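Local coordinates for importin-95 (Chaetomium thermophilum, PDB 4XRI), which probably carries various protein cargoes into the nucleus as a flexible HEAT-repeat transport receptor and probably binds a small GTPase, at residues 252-257 with 288-293; 327-332 with 363-368; 335-340 with 378-383. The protein carries 2 engineered substitutions. All blocks are in the same frame, centred on the assembly; numbering follows the deposited sequence.

Contact 1. Residues 252-257 with 288-293; sequences CLNRIM and AKLAVE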
ATOM      1  N   CYS A 252      -2.426  23.628  -8.835  1.00 44.81           N
ATOM      2  CA  CYS A 252      -3.147  24.300  -7.761  1.00 48.49           C
ATOM      3  C   CYS A 252      -4.606  23.853  -7.743  1.00 48.18           C
ATOM      4  O   CYS A 252      -5.176  23.578  -6.688  1.00 45.46           O
ATOM      5  CB  CYS A 252      -3.056  25.820  -7.936  1.00 51.55           C
ATOM      6  SG  CYS A 252      -3.542  26.797  -6.509  1.00 65.44           S
ATOM      7  N   LEU A 253      -5.197  23.781  -8.931  1.00 47.65           N
ATOM      8  CA  LEU A 253      -6.597  23.419  -9.086  1.00 41.67           C
ATOM      9  C   LEU A 253      -6.851  21.981  -8.632  1.00 36.05           C
ATOM     10  O   LEU A 253      -7.871  21.687  -8.006  1.00 35.85           O
ATOM     11  CB  LEU A 253      -7.024  23.608 -10.543  1.00 39.17           C
ATOM     12  CG  LEU A 253      -8.517  23.716 -10.844  1.00 48.08           C
ATOM     13  CD1 LEU A 253      -9.169  24.722  -9.908  1.00 48.56           C
ATOM     14  CD2 LEU A 253      -8.725  24.124 -12.300  1.00 40.36           C
ATOM     15  N   ASN A 254      -5.913  21.092  -8.949  1.00 36.54           N
ATOM     16  CA  ASN A 254      -6.012  19.688  -8.563  1.00 37.87           C
ATOM     17  C   ASN A 254      -5.991  19.506  -7.054  1.00 38.76           C
ATOM     18  O   ASN A 254      -6.701  18.660  -6.511  1.00 44.34           O
ATOM     19  CB  ASN A 254      -4.877  18.878  -9.192  1.00 38.20           C
ATOM     20  CG  ASN A 254      -4.983  18.808 -10.704  1.00 43.42           C
ATOM     21  OD1 ASN A 254      -6.009  19.161 -11.281  1.00 40.55           O
ATOM     22  ND2 ASN A 254      -3.918  18.352 -11.353  1.00 41.54           N
ATOM     23  N   ARG A 255      -5.173  20.308  -6.382  1.00 39.95           N
ATOM     24  CA  ARG A 255      -5.090  20.264  -4.929  1.00 42.33           C
ATOM     25  C   ARG A 255      -6.353  20.843  -4.302  1.00 40.77           C
ATOM     26  O   ARG A 255      -6.824  20.359  -3.271  1.00 42.93           O
ATOM     27  CB  ARG A 255      -3.849  21.011  -4.435  1.00 56.30           C
ATOM     28  CG  ARG A 255      -2.571  20.220  -4.627  1.00 69.82           C
ATOM     29  CD  ARG A 255      -1.324  21.019  -4.289  1.00 78.24           C
ATOM     30  NE  ARG A 255      -0.130  20.284  -4.700  1.00 81.41           N
ATOM     31  CZ  ARG A 255       1.117  20.638  -4.410  1.00 81.72           C
ATOM     32  NH1 ARG A 255       1.353  21.729  -3.695  1.00 77.49           N
ATOM     33  NH2 ARG A 255       2.130  19.893  -4.836  1.00 84.02           N
ATOM     34  N   ILE A 256      -6.900  21.875  -4.936  1.00 39.19           N
ATOM     35  CA  ILE A 256      -8.147  22.479  -4.481  1.00 40.23           C
ATOM     36  C   ILE A 256      -9.288  21.465  -4.532  1.00 47.86           C
ATOM     37  O   ILE A 256     -10.047  21.318  -3.570  1.00 45.12           O
ATOM     38  CB  ILE A 256      -8.517  23.715  -5.326  1.00 43.23           C
ATOM     39  CG1 ILE A 256      -7.608  24.894  -4.966  1.00 44.86           C
ATOM     40  CG2 ILE A 256      -9.979  24.091  -5.121  1.00 38.43           C
ATOM     41  CD1 ILE A 256      -7.734  26.071  -5.901  1.00 40.51           C
ATOM     42  N   MET A 257      -9.395  20.762  -5.656  1.00 43.89           N
ATOM     43  CA  MET A 257     -10.417  19.736  -5.824  1.00 43.77           C
ATOM     44  C   MET A 257     -10.262  18.616  -4.798  1.00 42.77           C
ATOM     45  O   MET A 257     -11.244  18.143  -4.230  1.00 43.01           O
ATOM     46  CB  MET A 257     -10.362  19.157  -7.239  1.00 38.94           C
ATOM     47  CG  MET A 257     -11.383  18.046  -7.500  1.00 40.09           C
ATOM     48  SD  MET A 257     -13.093  18.598  -7.313  1.00 44.49           S
ATOM     49  CE  MET A 257     -13.167  19.884  -8.554  1.00 33.59           C
ATOM     50  N   ALA A 288      -1.587  19.076 -20.158  1.00 43.80           N
ATOM     51  CA  ALA A 288      -2.555  18.063 -20.554  1.00 42.28           C
ATOM     52  C   ALA A 288      -2.616  16.977 -19.488  1.00 39.77           C
ATOM     53  O   ALA A 288      -3.698  16.530 -19.104  1.00 40.68           O
ATOM     54  CB  ALA A 288      -2.198  17.466 -21.908  1.00 39.09           C
ATOM     55  N   LYS A 289      -1.444  16.566 -19.010  1.00 44.31           N
ATOM     56  CA  LYS A 289      -1.337  15.590 -17.926  1.00 44.30           C
ATOM     57  C   LYS A 289      -2.056  16.056 -16.669  1.00 40.33           C
ATOM     58  O   LYS A 289      -2.764  15.285 -16.020  1.00 40.78           O
ATOM     59  CB  LYS A 289       0.128  15.315 -17.586  1.00 57.67           C
ATOM     60  CG  LYS A 289       0.869  14.415 -18.554  1.00 65.46           C
ATOM     61  CD  LYS A 289       2.268  14.144 -18.028  1.00 74.46           C
ATOM     62  CE  LYS A 289       3.131  13.433 -19.044  1.00 78.62           C
ATOM     63  NZ  LYS A 289       4.494  13.187 -18.498  1.00 76.76           N
ATOM     64  N   LEU A 290      -1.850  17.322 -16.325  1.00 44.45           N
ATOM     65  CA  LEU A 290      -2.414  17.902 -15.112  1.00 43.66           C
ATOM     66  C   LEU A 290      -3.932  18.024 -15.190  1.00 41.09           C
ATOM     67  O   LEU A 290      -4.636  17.855 -14.189  1.00 42.79           O
ATOM     68  CB  LEU A 290      -1.792  19.270 -14.851  1.00 46.67           C
ATOM     69  CG  LEU A 290      -0.348  19.222 -14.356  1.00 47.85           C
ATOM     70  CD1 LEU A 290       0.299  20.594 -14.415  1.00 44.12           C
ATOM     71  CD2 LEU A 290      -0.312  18.680 -12.940  1.00 48.23           C
ATOM     72  N   ALA A 291      -4.428  18.314 -16.388  1.00 37.79           N
ATOM     73  CA  ALA A 291      -5.858  18.452 -16.605  1.00 43.57           C
ATOM     74  C   ALA A 291      -6.542  17.087 -16.567  1.00 37.29           C
ATOM     75  O   ALA A 291      -7.661  16.965 -16.079  1.00 42.31           O
ATOM     76  CB  ALA A 291      -6.130  19.156 -17.928  1.00 40.55           C
ATOM     77  N   VAL A 292      -5.866  16.065 -17.082  1.00 38.34           N
ATOM     78  CA  VAL A 292      -6.369  14.698 -16.987  1.00 37.45           C
ATOM     79  C   VAL A 292      -6.377  14.266 -15.526  1.00 46.02           C
ATOM     80  O   VAL A 292      -7.321  13.628 -15.054  1.00 42.92           O
ATOM     81  CB  VAL A 292      -5.521  13.713 -17.823  1.00 36.88           C
ATOM     82  CG1 VAL A 292      -5.826  12.272 -17.432  1.00 36.38           C
ATOM     83  CG2 VAL A 292      -5.773  13.930 -19.301  1.00 36.69           C
ATOM     84  N   GLU A 293      -5.314  14.631 -14.816  1.00 43.59           N
ATOM     85  CA  GLU A 293      -5.197  14.353 -13.391  1.00 45.11           C
ATOM     86  C   GLU A 293      -6.322  15.018 -12.602  1.00 38.62           C
ATOM     87  O   GLU A 293      -6.774  14.489 -11.583  1.00 41.17           O
ATOM     88  CB  GLU A 293      -3.833  14.821 -12.876  1.00 43.60           C
ATOM     89  CG  GLU A 293      -3.683  14.831 -11.360  1.00 51.59           C
ATOM     90  CD  GLU A 293      -3.704  13.440 -10.753  1.00 65.14           C
ATOM     91  OE1 GLU A 293      -3.471  12.458 -11.491  1.00 71.59           O
ATOM     92  OE2 GLU A 293      -3.953  13.328  -9.535  1.00 67.29           O
TER
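N254 on helix 243-260 reaches across to the main chain of L290 on helix 285-310, tying two helices of the HEAT-repeat solenoid by a single polar bond. Its ND2 donates to L290 O at 3.0 Å, with a fairly straight N-H...O angle of 158°. The donor comes in at a C=O...N angle of 128°, somewhat tilted from the carbonyl plane, while the accepting oxygen stays close to the plane of the asparagine amide. This rotation of the amide brings the NH2 group rather than OD1 to bear on the carbonyl, and gives a buried ND2 an acceptor. Aliphatic carbon flanks the bond: L290 CD2 lies 4.0 Å from N254 ND2, and E293 CG approaches the same nitrogen to 3.5 Å. With CG anti to the backbone N (chi1 169°), E293 puts this methylene beside the amide, and the turn at chi2 takes the carboxylate off toward another side. Further out, F294 on helix 285-310 packs against N254 as well as L253 and M257, giving the asparagine an apolar neighbour. Each helix also has a polar partner elsewhere: R255 NH1 forms a salt bridge with D212 OD1, and K289 NZ hydrogen-bonds to Y352 O.

Contact 2. Residues 327-332 with 363-368; sequences VATNEV and QLYAQA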
ATOM      1  N   VAL A 327     -22.031  14.103 -15.138  1.00 42.24           N
ATOM      2  CA  VAL A 327     -22.410  15.251 -15.952  1.00 43.24           C
ATOM      3  C   VAL A 327     -21.392  15.524 -17.060  1.00 46.11           C
ATOM      4  O   VAL A 327     -21.759  15.865 -18.184  1.00 45.94           O
ATOM      5  CB  VAL A 327     -22.568  16.519 -15.077  1.00 44.06           C
ATOM      6  CG1 VAL A 327     -22.750  17.764 -15.941  1.00 41.35           C
ATOM      7  CG2 VAL A 327     -23.735  16.355 -14.112  1.00 45.32           C
ATOM      8  N   ALA A 328     -20.114  15.346 -16.742  1.00 37.52           N
ATOM      9  CA  ALA A 328     -19.034  15.712 -17.655  1.00 41.46           C
ATOM     10  C   ALA A 328     -18.708  14.632 -18.685  1.00 43.46           C
ATOM     11  O   ALA A 328     -17.875  14.850 -19.564  1.00 36.01           O
ATOM     12  CB  ALA A 328     -17.785  16.052 -16.862  1.00 35.79           C
ATOM     13  N   THR A 329     -19.370  13.483 -18.569  1.00 38.49           N
ATOM     14  CA  THR A 329     -19.074  12.308 -19.392  1.00 36.55           C
ATOM     15  C   THR A 329     -18.955  12.604 -20.887  1.00 39.99           C
ATOM     16  O   THR A 329     -17.960  12.251 -21.520  1.00 41.65           O
ATOM     17  CB  THR A 329     -20.152  11.221 -19.208  1.00 40.07           C
ATOM     18  OG1 THR A 329     -20.173  10.789 -17.844  1.00 40.93           O
ATOM     19  CG2 THR A 329     -19.861  10.028 -20.108  1.00 40.95           C
ATOM     20  N   ASN A 330     -19.967  13.262 -21.443  1.00 37.17           N
ATOM     21  CA  ASN A 330     -20.028  13.496 -22.885  1.00 39.47           C
ATOM     22  C   ASN A 330     -18.931  14.412 -23.422  1.00 36.42           C
ATOM     23  O   ASN A 330     -18.676  14.441 -24.627  1.00 36.83           O
ATOM     24  CB  ASN A 330     -21.394  14.068 -23.263  1.00 40.71           C
ATOM     25  CG  ASN A 330     -22.504  13.047 -23.140  1.00 51.59           C
ATOM     26  OD1 ASN A 330     -22.256  11.841 -23.151  1.00 51.85           O
ATOM     27  ND2 ASN A 330     -23.738  13.524 -23.024  1.00 58.29           N
ATOM     28  N   GLU A 331     -18.282  15.155 -22.534  1.00 36.00           N
ATOM     29  CA  GLU A 331     -17.229  16.070 -22.954  1.00 39.70           C
ATOM     30  C   GLU A 331     -15.837  15.504 -22.681  1.00 42.02           C
ATOM     31  O   GLU A 331     -14.939  15.608 -23.517  1.00 44.93           O
ATOM     32  CB  GLU A 331     -17.387  17.423 -22.253  1.00 35.08           C
ATOM     33  CG  GLU A 331     -18.762  18.056 -22.410  1.00 41.76           C
ATOM     34  CD  GLU A 331     -19.038  18.555 -23.817  1.00 46.29           C
ATOM     35  OE1 GLU A 331     -18.103  18.582 -24.647  1.00 42.23           O
ATOM     36  OE2 GLU A 331     -20.199  18.924 -24.093  1.00 50.59           O
ATOM     37  N   VAL A 332     -15.667  14.897 -21.511  1.00 50.10           N
ATOM     38  CA  VAL A 332     -14.352  14.468 -21.047  1.00 41.97           C
ATOM     39  C   VAL A 332     -13.930  13.100 -21.590  1.00 37.27           C
ATOM     40  O   VAL A 332     -12.783  12.917 -21.999  1.00 40.33           O
ATOM     41  CB  VAL A 332     -14.306  14.434 -19.506  1.00 46.54           C
ATOM     42  CG1 VAL A 332     -12.977  13.875 -19.015  1.00 43.37           C
ATOM     43  CG2 VAL A 332     -14.539  15.830 -18.943  1.00 44.51           C
ATOM     44  N   GLN A 363     -10.363   4.292 -16.532  1.00 43.03           N
ATOM     45  CA  GLN A 363     -10.687   3.250 -15.559  1.00 45.70           C
ATOM     46  C   GLN A 363     -11.479   3.815 -14.389  1.00 42.86           C
ATOM     47  O   GLN A 363     -12.553   3.317 -14.053  1.00 44.06           O
ATOM     48  CB  GLN A 363      -9.415   2.574 -15.041  1.00 51.64           C
ATOM     49  CG  GLN A 363      -8.946   1.402 -15.875  1.00 58.78           C
ATOM     50  CD  GLN A 363      -7.958   0.528 -15.125  1.00 72.27           C
ATOM     51  OE1 GLN A 363      -7.507   0.881 -14.035  1.00 77.92           O
ATOM     52  NE2 GLN A 363      -7.623  -0.621 -15.701  1.00 70.52           N
ATOM     53  N   LEU A 364     -10.932   4.859 -13.774  1.00 45.33           N
ATOM     54  CA  LEU A 364     -11.580   5.541 -12.658  1.00 46.36           C
ATOM     55  C   LEU A 364     -12.932   6.118 -13.056  1.00 42.00           C
ATOM     56  O   LEU A 364     -13.876   6.120 -12.264  1.00 41.74           O
ATOM     57  CB  LEU A 364     -10.679   6.656 -12.121  1.00 45.43           C
ATOM     58  CG  LEU A 364      -9.367   6.239 -11.455  1.00 45.66           C
ATOM     59  CD1 LEU A 364      -8.504   7.464 -11.187  1.00 43.41           C
ATOM     60  CD2 LEU A 364      -9.639   5.486 -10.163  1.00 42.07           C
ATOM     61  N   TYR A 365     -13.018   6.610 -14.289  1.00 39.69           N
ATOM     62  CA  TYR A 365     -14.253   7.191 -14.794  1.00 37.37           C
ATOM     63  C   TYR A 365     -15.357   6.142 -14.878  1.00 40.29           C
ATOM     64  O   TYR A 365     -16.516   6.416 -14.561  1.00 40.04           O
ATOM     65  CB  TYR A 365     -14.026   7.825 -16.168  1.00 39.30           C
ATOM     66  CG  TYR A 365     -14.740   9.147 -16.354  1.00 42.67           C
ATOM     67  CD1 TYR A 365     -16.118   9.197 -16.525  1.00 39.33           C
ATOM     68  CD2 TYR A 365     -14.036  10.347 -16.349  1.00 37.07           C
ATOM     69  CE1 TYR A 365     -16.774  10.402 -16.687  1.00 36.42           C
ATOM     70  CE2 TYR A 365     -14.684  11.555 -16.515  1.00 41.29           C
ATOM     71  CZ  TYR A 365     -16.051  11.577 -16.683  1.00 37.70           C
ATOM     72  OH  TYR A 365     -16.696  12.780 -16.844  1.00 36.82           O
ATOM     73  N   ALA A 366     -14.983   4.939 -15.305  1.00 39.50           N
ATOM     74  CA  ALA A 366     -15.929   3.835 -15.432  1.00 41.81           C
ATOM     75  C   ALA A 366     -16.474   3.425 -14.068  1.00 46.91           C
ATOM     76  O   ALA A 366     -17.651   3.093 -13.929  1.00 48.90           O
ATOM     77  CB  ALA A 366     -15.270   2.649 -16.114  1.00 38.06           C
ATOM     78  N   GLN A 367     -15.604   3.458 -13.064  1.00 43.89           N
ATOM     79  CA  GLN A 367     -15.997   3.161 -11.691  1.00 47.06           C
ATOM     80  C   GLN A 367     -16.898   4.262 -11.146  1.00 46.81           C
ATOM     81  O   GLN A 367     -17.840   4.000 -10.395  1.00 44.26           O
ATOM     82  CB  GLN A 367     -14.763   3.003 -10.793  1.00 46.34           C
ATOM     83  CG  GLN A 367     -13.893   1.801 -11.118  1.00 50.29           C
ATOM     84  CD  GLN A 367     -12.632   1.742 -10.272  1.00 52.37           C
ATOM     85  OE1 GLN A 367     -12.685   1.865  -9.048  1.00 60.08           O
ATOM     86  NE2 GLN A 367     -11.490   1.562 -10.924  1.00 46.29           N
ATOM     87  N   ALA A 368     -16.605   5.497 -11.545  1.00 43.88           N
ATOM     88  CA  ALA A 368     -17.292   6.664 -11.011  1.00 45.14           C
ATOM     89  C   ALA A 368     -18.709   6.837 -11.558  1.00 44.57           C
ATOM     90  O   ALA A 368     -19.606   7.252 -10.829  1.00 47.80           O
ATOM     91  CB  ALA A 368     -16.470   7.921 -11.288  1.00 36.92           C
TER
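Y365 drives its ring end-on into helix 324-340, its hydroxyl overlapping A328 and its flanks meeting T329 and V332. The two helices belong to the HEAT-repeat solenoid and run roughly antiparallel, at 150°, with their local axes 11.5 Å apart; Y365 is the residue of 363-368 that makes the contact. Y365 OH sits 3.4 Å from A328 CB and also close to T329 N, but the angle there is too poor for a bond, and the hydroxyl instead donates to A325 O one turn earlier. T329 OG1 stands at the ring edge, near its plane, 3.6 Å from Y365 CE1. That hydroxyl faces the main chain as well, bonding to R326 O and A325 O, so A325 O serves both side chains. Across the ring, V332 CG1 packs at 3.8 Å from Y365 CE2, set there by its position anti to the backbone N (chi1 175°). With a phenylalanine here A325 O would probably lose its phenolic donor, and the place of the hydroxyl beside A328 CB would be left unfilled. W295 of helix 285-310 closes over A328 and V332, and C299 of the same helix touches Y365. Helix 324-340 is kinked at this level: the N atoms of N330 and E331 lack the usual bond to the residue four back, and E331 N turns instead to A328 O, three residues back, at 3.0 Å, an oxygen that V332 N also uses, at 2.9 Å.

Contact 3. Residues 335-340 with 378-383; sequences VLLQLL and IQFVEH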
ATOM      1  N   VAL A 335     -12.462  12.860 -25.051  1.00 36.48           N
ATOM      2  CA  VAL A 335     -11.115  13.422 -25.060  1.00 39.89           C
ATOM      3  C   VAL A 335     -10.106  12.405 -24.536  1.00 40.83           C
ATOM      4  O   VAL A 335      -9.011  12.263 -25.086  1.00 40.38           O
ATOM      5  CB  VAL A 335     -11.030  14.711 -24.216  1.00 38.90           C
ATOM      6  CG1 VAL A 335      -9.588  15.165 -24.075  1.00 38.70           C
ATOM      7  CG2 VAL A 335     -11.873  15.810 -24.845  1.00 38.60           C
ATOM      8  N   LEU A 336     -10.486  11.698 -23.476  1.00 43.22           N
ATOM      9  CA  LEU A 336      -9.646  10.650 -22.904  1.00 38.37           C
ATOM     10  C   LEU A 336      -9.349   9.561 -23.926  1.00 38.64           C
ATOM     11  O   LEU A 336      -8.210   9.116 -24.063  1.00 40.09           O
ATOM     12  CB  LEU A 336     -10.314  10.039 -21.671  1.00 38.14           C
ATOM     13  CG  LEU A 336     -10.287  10.885 -20.399  1.00 39.83           C
ATOM     14  CD1 LEU A 336     -11.117  10.221 -19.317  1.00 37.41           C
ATOM     15  CD2 LEU A 336      -8.853  11.082 -19.941  1.00 44.00           C
ATOM     16  N   LEU A 337     -10.389   9.137 -24.636  1.00 35.40           N
ATOM     17  CA  LEU A 337     -10.263   8.126 -25.679  1.00 41.45           C
ATOM     18  C   LEU A 337      -9.323   8.589 -26.783  1.00 42.93           C
ATOM     19  O   LEU A 337      -8.538   7.806 -27.317  1.00 43.72           O
ATOM     20  CB  LEU A 337     -11.640   7.795 -26.260  1.00 40.28           C
ATOM     21  CG  LEU A 337     -12.613   7.210 -25.233  1.00 44.15           C
ATOM     22  CD1 LEU A 337     -14.034   7.182 -25.761  1.00 40.72           C
ATOM     23  CD2 LEU A 337     -12.164   5.818 -24.835  1.00 40.04           C
ATOM     24  N   GLN A 338      -9.412   9.872 -27.116  1.00 43.54           N
ATOM     25  CA  GLN A 338      -8.539  10.474 -28.115  1.00 41.93           C
ATOM     26  C   GLN A 338      -7.085  10.438 -27.645  1.00 39.72           C
ATOM     27  O   GLN A 338      -6.166  10.226 -28.440  1.00 49.61           O
ATOM     28  CB  GLN A 338      -8.974  11.913 -28.402  1.00 44.44           C
ATOM     29  CG  GLN A 338      -8.642  12.400 -29.796  1.00 59.90           C
ATOM     30  CD  GLN A 338      -9.110  13.822 -30.036  1.00 73.82           C
ATOM     31  OE1 GLN A 338      -9.373  14.568 -29.091  1.00 76.58           O
ATOM     32  NE2 GLN A 338      -9.222  14.205 -31.304  1.00 78.65           N
ATOM     33  N   LEU A 339      -6.890  10.637 -26.345  1.00 39.00           N
ATOM     34  CA  LEU A 339      -5.554  10.638 -25.760  1.00 44.33           C
ATOM     35  C   LEU A 339      -4.954   9.239 -25.704  1.00 47.23           C
ATOM     36  O   LEU A 339      -3.737   9.082 -25.612  1.00 49.09           O
ATOM     37  CB  LEU A 339      -5.586  11.244 -24.356  1.00 37.78           C
ATOM     38  CG  LEU A 339      -5.810  12.755 -24.283  1.00 45.49           C
ATOM     39  CD1 LEU A 339      -5.887  13.212 -22.837  1.00 41.86           C
ATOM     40  CD2 LEU A 339      -4.702  13.492 -25.026  1.00 51.32           C
ATOM     41  N   LEU A 340      -5.812   8.224 -25.753  1.00 39.73           N
ATOM     42  CA  LEU A 340      -5.347   6.843 -25.793  1.00 41.55           C
ATOM     43  C   LEU A 340      -4.571   6.576 -27.079  1.00 47.37           C
ATOM     44  O   LEU A 340      -3.720   5.690 -27.124  1.00 44.61           O
ATOM     45  CB  LEU A 340      -6.519   5.863 -25.676  1.00 45.44           C
ATOM     46  CG  LEU A 340      -7.218   5.742 -24.318  1.00 43.58           C
ATOM     47  CD1 LEU A 340      -8.175   4.560 -24.310  1.00 40.88           C
ATOM     48  CD2 LEU A 340      -6.202   5.617 -23.188  1.00 44.76           C
ATOM     49  N   ILE A 378     -18.214   2.648 -26.480  1.00 44.45           N
ATOM     50  CA  ILE A 378     -18.603   1.679 -27.500  1.00 48.99           C
ATOM     51  C   ILE A 378     -18.595   2.313 -28.891  1.00 50.20           C
ATOM     52  O   ILE A 378     -18.188   1.681 -29.868  1.00 48.30           O
ATOM     53  CB  ILE A 378     -19.992   1.077 -27.197  1.00 53.97           C
ATOM     54  CG1 ILE A 378     -19.903   0.160 -25.976  1.00 55.59           C
ATOM     55  CG2 ILE A 378     -20.520   0.293 -28.384  1.00 61.52           C
ATOM     56  CD1 ILE A 378     -18.801  -0.874 -26.076  1.00 56.79           C
ATOM     57  N   GLN A 379     -19.023   3.569 -28.973  1.00 41.15           N
ATOM     58  CA  GLN A 379     -18.964   4.303 -30.232  1.00 47.79           C
ATOM     59  C   GLN A 379     -17.524   4.391 -30.721  1.00 50.60           C
ATOM     60  O   GLN A 379     -17.245   4.211 -31.905  1.00 50.01           O
ATOM     61  CB  GLN A 379     -19.549   5.709 -30.080  1.00 50.61           C
ATOM     62  CG  GLN A 379     -19.538   6.509 -31.370  1.00 60.17           C
ATOM     63  CD  GLN A 379     -19.980   7.947 -31.178  1.00 66.22           C
ATOM     64  OE1 GLN A 379     -19.870   8.504 -30.086  1.00 69.28           O
ATOM     65  NE2 GLN A 379     -20.487   8.556 -32.245  1.00 62.60           N
ATOM     66  N   PHE A 380     -16.615   4.659 -29.790  1.00 45.58           N
ATOM     67  CA  PHE A 380     -15.196   4.786 -30.102  1.00 44.62           C
ATOM     68  C   PHE A 380     -14.577   3.452 -30.507  1.00 41.94           C
ATOM     69  O   PHE A 380     -13.780   3.389 -31.444  1.00 51.44           O
ATOM     70  CB  PHE A 380     -14.447   5.366 -28.901  1.00 38.32           C
ATOM     71  CG  PHE A 380     -12.967   5.508 -29.114  1.00 45.38           C
ATOM     72  CD1 PHE A 380     -12.446   6.647 -29.702  1.00 41.51           C
ATOM     73  CD2 PHE A 380     -12.095   4.512 -28.706  1.00 48.83           C
ATOM     74  CE1 PHE A 380     -11.085   6.786 -29.892  1.00 45.09           C
ATOM     75  CE2 PHE A 380     -10.732   4.644 -28.896  1.00 44.88           C
ATOM     76  CZ  PHE A 380     -10.226   5.783 -29.489  1.00 48.23           C
ATOM     77  N   VAL A 381     -14.942   2.393 -29.792  1.00 43.25           N
ATOM     78  CA  VAL A 381     -14.391   1.065 -30.046  1.00 45.77           C
ATOM     79  C   VAL A 381     -14.837   0.535 -31.405  1.00 46.73           C
ATOM     80  O   VAL A 381     -14.042  -0.047 -32.143  1.00 48.82           O
ATOM     81  CB  VAL A 381     -14.799   0.059 -28.945  1.00 45.43           C
ATOM     82  CG1 VAL A 381     -14.356  -1.352 -29.310  1.00 41.50           C
ATOM     83  CG2 VAL A 381     -14.204   0.468 -27.612  1.00 40.17           C
ATOM     84  N   GLU A 382     -16.107   0.743 -31.736  1.00 46.45           N
ATOM     85  CA  GLU A 382     -16.633   0.298 -33.023  1.00 56.70           C
ATOM     86  C   GLU A 382     -15.970   1.043 -34.180  1.00 56.51           C
ATOM     87  O   GLU A 382     -15.656   0.451 -35.213  1.00 57.96           O
ATOM     88  CB  GLU A 382     -18.153   0.483 -33.086  1.00 64.38           C
ATOM     89  CG  GLU A 382     -18.939  -0.427 -32.155  1.00 73.34           C
ATOM     90  CD  GLU A 382     -20.399  -0.555 -32.558  1.00 82.31           C
ATOM     91  OE1 GLU A 382     -20.672  -0.679 -33.772  1.00 95.03           O
ATOM     92  OE2 GLU A 382     -21.273  -0.527 -31.666  1.00 77.23           O
ATOM     93  N   HIS A 383     -15.752   2.340 -33.992  1.00 49.07           N
ATOM     94  CA  HIS A 383     -15.141   3.181 -35.019  1.00 55.56           C
ATOM     95  C   HIS A 383     -13.694   2.805 -35.325  1.00 54.00           C
ATOM     96  O   HIS A 383     -13.232   2.975 -36.452  1.00 50.69           O
ATOM     97  CB  HIS A 383     -15.184   4.656 -34.601  1.00 67.51           C
ATOM     98  CG  HIS A 383     -16.550   5.264 -34.639  1.00 81.07           C
ATOM     99  ND1 HIS A 383     -16.776   6.599 -34.375  1.00 82.05           N
ATOM    100  CD2 HIS A 383     -17.765   4.726 -34.907  1.00 87.57           C
ATOM    101  CE1 HIS A 383     -18.067   6.855 -34.479  1.00 85.11           C
ATOM    102  NE2 HIS A 383     -18.689   5.734 -34.802  1.00 88.55           N
TER
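Within the HEAT-repeat solenoid, helices 324-340 and 374-384 meet through a leucine-phenylalanine CH-pi contact, L337 against F380. L337 CB lies over the middle of the F380 ring, 3.7 Å from its centroid and only 11° off the ring normal. The side chains lie alongside with opposite sense, so that each end meets the other's base: L337 CD1 rests 3.7 Å from F380 CB, while the second leucine methyl, CD2, comes to 4.1 Å from F380 CD2. F380 holds CG anti to its backbone N (chi1 179°), which extends the ring from its own helix, and chi2 of 87° turns a face to L337. At the far end of the ring L337 O approaches F380 CZ to 3.4 Å; it lies on the same side as CB, but beyond the rim near CZ. Helix 390-402 adds to the apolar surroundings, A395 touching F380 and A399 touching L337, and L362 of helix 354-369 also packs on the leucine. T341, just past the segment, lies against F380 too. The chemistry between 335-340 and 378-383 is therefore dispersion and CH-pi attraction, with no directional polar bond between the segments to set the spacing, which rests on the fit of the leucine against the ring.

Contact 1 precedes the other two in the chain, whereas the segments of contacts 2 and 3 interleave. Contacts 2 and 3 share helix 324-340, their centres about 13 Å apart, and adjoin where Y365 CD2 of contact 2 packs 4.2 Å from L336 CD1 of contact 3. Contact 1 also touches contact 3 directly: V292 CG2 lies 3.6 Å from L339 CD1, although the two centres are about 22 Å apart. Contacts 1 and 2 do not meet, their nearest atoms being about 7 Å apart, but W295 of helix 285-310, the helix carrying residues 288-293, covers part of contact 2. Thus L336 and L339 connect all three through apolar packing.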